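Local coordinates for glideosome-associated protein 50 (Plasmodium falciparum 3D7, PDB 3TGH), which forms part of the glideosome behind parasite gliding and host cell invasion, and may anchor that complex to the inner membrane complex, at residues M237-I240 and M245-I248; V226-S231 and C277-S282. One frame throughout, in Å; residues are numbered along the deposited sequence. Where two conformers were deposited one is given.

Interaction 1 (237-240 with 245-248) is a beta hairpin within one sheet, whereas interaction 2 (226-231 with 277-282) bridges two sheets of the metallophosphoesterase fold. Their centres lie 9 Å apart, and strand 245-250 connects them: it pairs with 237-242 along one edge and with 228-231 along the other. Two probable hydrogen bonds mark that second seam, Ile248 O to Ser231 N at 2.8 Å and Ala246 N to Asp227 O at 2.9 Å. Ile248 CD1 also packs on Leu228 CD2 at 3.7 Å. Both contacts are buried; the side chains of Glu238 and Ile230 each lie about 11 Å from that of metal-binding His233, and Glu238's is about 14 Å from a bound cobalt ion.

Interaction 1 of 2, residues M237-I240 and M245-I248; sequences MEVI and MAHI
Glu238 opens the contact through its backbone: its O receives a CA-H...O contact from Ile248 CA at 3.3 Å. Its carboxylate is engaged elsewhere, OE2 being hydrogen-bonded to Ser204 OG and Ser267 OG. Val239 follows, in a non-hydrogen-bonded pair with Ile248. Here Val239 CA approaches His247 O at 3.3 Å, a second CA-H...O contact. Val239 CG2, anti to the backbone N, leans toward the neighbouring strand, with Ala246 CB at 4.3 Å and Ile248 CG1 at 4.4 Å. These three side chains share the sheet face on which strand 297-305 covers Val239 and Ala246.

Ile240 closes the segment in a hydrogen-bonded pair with His247. Ile240 N donates to His247 O at 2.9 Å, and His247 N returns a bond to Ile240 O at 2.8 Å. Both are nearly straight, 169° and 171° at the hydrogen. On the other face Ile240 CB lies 4.2 Å from His247 CB. Ile240 O also sits at the edge of the imidazole, in its plane, 3.6 Å from His247 CD2. Tyr202 meets the same ring edge-to-face. The axis angle of 162° shows antiparallel strands, and the short turn between them makes a beta hairpin, whose reciprocal backbone N-H...O hydrogen bonds, flanked by CA-H...O contacts, satisfy buried polar groups and fix the register between apolar side chains.

Interaction 2 of 2, residues V226-S231 and C277-S282; sequences VDLYIS and CVHELS
His279 carries the whole contact, reaching from strand 275-282 toward Leu228 and Ile230 of strand 228-231. The backbones stay well apart: the nearest CA pair, Ile230 CA and Cys277 CA, is separated by 10.0 Å, so the contact belongs entirely to side chains. From His279 CB, which points toward the other strand, the chain turns with CG anti to the carbonyl carbon (chi1 -47°) and carries the imidazole into the interval between the strands. CB, CG and CD2 have no partner within 4.2 Å on the facing segment; the touching is done by the outer ring atoms. His279 ND1 lies 4.0 Å from Leu228 CD2, a methyl that approaches the ring obliquely. CE1 and NE2 of His279 both meet Ile230 CD1, each at 3.9 Å. This methyl stands 4.2 Å from the ring centroid and 29° off the ring normal, an off-centre CH-pi contact.

Metallophosphoesterases fold as a beta sandwich flanked by helices, and these residues span its two mixed sheets: 275-282 adjoins strands 4-8 and 285-292 in one, while 228-231 lies between 192-196 and 245-250 in the other. His279 is thus an aromatic, polar residue set into the buried interface of the sandwich.

Its nitrogens find partners within their own sheet, NE2 in a hydrogen bond with Ser8 OG and ND1 in one with Thr288 OG1. Two bonds from different strands should restrict rotation of the ring about CB-CG, and Phe6 stacks on it as well. The methyl contacts therefore fall on a ring whose polar atoms are already engaged. Toward its tip, Ile230 keeps an extended chain (chi2 172°), which delivers CD1 to the imidazole from the opposing sheet.

Interaction 1 of 2, residues M237-I240 and M245-I248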
# COMPACT_ATOMS: atom_id res chain seq x y z
N MET A 237 -2.83 -0.29 -13.81
CA MET A 237 -1.64 -0.94 -13.28
C MET A 237 -0.44 -0.41 -14.05
O MET A 237 -0.53 -0.16 -15.26
CB MET A 237 -1.75 -2.46 -13.41
CG MET A 237 -2.84 -3.06 -12.52
SD MET A 237 -2.97 -4.87 -12.57
CE MET A 237 -3.09 -5.16 -14.31
N GLU A 238 0.67 -0.22 -13.36
CA GLU A 238 1.89 0.27 -13.99
C GLU A 238 3.12 -0.01 -13.13
O GLU A 238 3.03 -0.07 -11.90
CB GLU A 238 1.79 1.78 -14.26
CG GLU A 238 3.07 2.40 -14.84
CD GLU A 238 2.85 3.73 -15.53
OE1 GLU A 238 2.03 4.54 -15.06
OE2 GLU A 238 3.52 3.97 -16.56
N VAL A 239 4.26 -0.17 -13.80
CA VAL A 239 5.54 -0.09 -13.12
C VAL A 239 6.46 0.88 -13.87
O VAL A 239 6.67 0.75 -15.09
CB VAL A 239 6.19 -1.48 -12.87
CG1 VAL A 239 6.25 -2.30 -14.14
CG2 VAL A 239 7.58 -1.32 -12.23
N ILE A 240 6.95 1.87 -13.13
CA ILE A 240 7.95 2.82 -13.59
C ILE A 240 9.20 2.61 -12.75
O ILE A 240 9.12 2.64 -11.52
CB ILE A 240 7.44 4.27 -13.44
CG1 ILE A 240 6.35 4.54 -14.48
CG2 ILE A 240 8.59 5.28 -13.56
CD1 ILE A 240 5.55 5.81 -14.24
N MET A 245 14.60 2.06 -7.85
CA MET A 245 13.34 2.10 -7.13
C MET A 245 12.22 1.86 -8.12
O MET A 245 12.18 2.47 -9.19
CB MET A 245 13.13 3.46 -6.45
CG MET A 245 11.92 3.48 -5.52
SD MET A 245 11.55 5.07 -4.75
CE MET A 245 13.18 5.62 -4.26
N ALA A 246 11.31 0.96 -7.76
CA ALA A 246 10.14 0.69 -8.57
C ALA A 246 8.94 1.47 -8.04
O ALA A 246 8.62 1.41 -6.85
CB ALA A 246 9.83 -0.80 -8.59
N HIS A 247 8.29 2.21 -8.93
CA HIS A 247 7.03 2.86 -8.62
C HIS A 247 5.94 1.99 -9.21
O HIS A 247 5.87 1.80 -10.42
CB HIS A 247 7.00 4.26 -9.23
CG HIS A 247 8.08 5.16 -8.72
ND1 HIS A 247 7.85 6.13 -7.76
CD2 HIS A 247 9.40 5.22 -9.00
CE1 HIS A 247 8.98 6.75 -7.49
NE2 HIS A 247 9.94 6.23 -8.23
N ILE A 248 5.10 1.44 -8.35
CA ILE A 248 4.06 0.54 -8.79
C ILE A 248 2.71 1.19 -8.55
O ILE A 248 2.40 1.57 -7.41
CB ILE A 248 4.12 -0.79 -8.04
CG1 ILE A 248 5.43 -1.53 -8.38
CG2 ILE A 248 2.91 -1.64 -8.38
CD1 ILE A 248 5.63 -2.81 -7.59

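Interaction 2 of 2, residues V226-S231 and C277-S282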
# COMPACT_ATOMS: atom_id res chain seq x y z
N VAL A 226 14.76 2.97 -0.73
CA VAL A 226 13.48 2.28 -0.79
C VAL A 226 13.39 1.44 -2.07
O VAL A 226 13.84 1.87 -3.14
CB VAL A 226 12.32 3.30 -0.70
CG1 VAL A 226 11.00 2.69 -1.14
CG2 VAL A 226 12.25 3.86 0.73
N ASP A 227 12.82 0.25 -1.95
CA ASP A 227 12.70 -0.67 -3.07
C ASP A 227 11.48 -0.38 -3.94
O ASP A 227 11.59 -0.25 -5.16
CB ASP A 227 12.65 -2.11 -2.55
CG ASP A 227 13.93 -2.52 -1.86
OD1 ASP A 227 14.97 -2.67 -2.55
OD2 ASP A 227 13.91 -2.69 -0.62
N LEU A 228 10.31 -0.29 -3.29
CA LEU A 228 9.03 -0.10 -3.96
C LEU A 228 8.22 1.01 -3.31
O LEU A 228 8.10 1.06 -2.08
CB LEU A 228 8.17 -1.36 -3.84
CG LEU A 228 8.19 -2.49 -4.87
CD1 LEU A 228 9.57 -2.99 -5.15
CD2 LEU A 228 7.29 -3.60 -4.35
N TYR A 229 7.63 1.88 -4.13
CA TYR A 229 6.54 2.73 -3.67
C TYR A 229 5.29 2.28 -4.41
O TYR A 229 5.21 2.40 -5.63
CB TYR A 229 6.81 4.23 -3.91
CG TYR A 229 5.61 5.11 -3.56
CD1 TYR A 229 4.97 4.98 -2.33
CD2 TYR A 229 5.11 6.04 -4.45
CE1 TYR A 229 3.87 5.76 -2.00
CE2 TYR A 229 4.01 6.84 -4.13
CZ TYR A 229 3.39 6.68 -2.90
OH TYR A 229 2.30 7.45 -2.56
N ILE A 230 4.35 1.70 -3.67
CA ILE A 230 3.11 1.17 -4.21
C ILE A 230 1.98 2.16 -3.96
O ILE A 230 1.71 2.53 -2.81
CB ILE A 230 2.75 -0.20 -3.57
CG1 ILE A 230 3.93 -1.18 -3.65
CG2 ILE A 230 1.47 -0.78 -4.23
CD1 ILE A 230 3.72 -2.51 -2.87
N SER A 231 1.35 2.62 -5.04
CA SER A 231 0.28 3.60 -4.94
C SER A 231 -0.93 3.16 -5.75
O SER A 231 -0.90 2.11 -6.41
CB SER A 231 0.79 4.97 -5.41
OG SER A 231 1.25 4.88 -6.74
N CYS A 277 -1.92 -6.97 -7.71
CA CYS A 277 -0.55 -7.46 -7.72
C CYS A 277 -0.29 -8.50 -6.65
O CYS A 277 -0.89 -8.46 -5.58
CB CYS A 277 0.42 -6.32 -7.46
SG CYS A 277 0.46 -5.10 -8.73
N VAL A 278 0.64 -9.40 -6.94
CA VAL A 278 1.19 -10.30 -5.95
C VAL A 278 2.70 -10.10 -5.92
O VAL A 278 3.35 -10.04 -6.97
CB VAL A 278 0.83 -11.76 -6.25
CG1 VAL A 278 1.48 -12.69 -5.22
CG2 VAL A 278 -0.69 -11.94 -6.25
N HIS A 279 3.26 -9.97 -4.72
CA HIS A 279 4.67 -9.64 -4.55
C HIS A 279 5.33 -10.74 -3.74
O HIS A 279 4.74 -11.25 -2.80
CB HIS A 279 4.85 -8.32 -3.81
CG HIS A 279 4.00 -7.20 -4.32
ND1 HIS A 279 4.44 -6.28 -5.24
CD2 HIS A 279 2.73 -6.84 -4.01
CE1 HIS A 279 3.49 -5.41 -5.49
NE2 HIS A 279 2.43 -5.72 -4.76
N GLU A 280 6.55 -11.09 -4.12
CA GLU A 280 7.31 -12.14 -3.45
C GLU A 280 8.69 -11.59 -3.05
O GLU A 280 9.48 -11.18 -3.92
CB GLU A 280 7.46 -13.35 -4.38
CG GLU A 280 6.12 -13.90 -4.94
CD GLU A 280 6.28 -14.89 -6.10
OE1 GLU A 280 7.41 -15.12 -6.59
OE2 GLU A 280 5.25 -15.45 -6.53
N LEU A 281 8.99 -11.58 -1.75
CA LEU A 281 10.31 -11.19 -1.25
C LEU A 281 11.11 -12.45 -1.02
O LEU A 281 10.61 -13.40 -0.40
CB LEU A 281 10.21 -10.41 0.06
CG LEU A 281 9.86 -8.92 0.03
CD1 LEU A 281 8.70 -8.64 -0.87
CD2 LEU A 281 9.60 -8.43 1.45
N SER A 282 12.35 -12.47 -1.50
CA SER A 282 13.23 -13.64 -1.35
C SER A 282 14.68 -13.20 -1.17
O SER A 282 14.98 -12.00 -1.15
CB SER A 282 13.12 -14.54 -2.59
OG SER A 282 13.75 -13.96 -3.72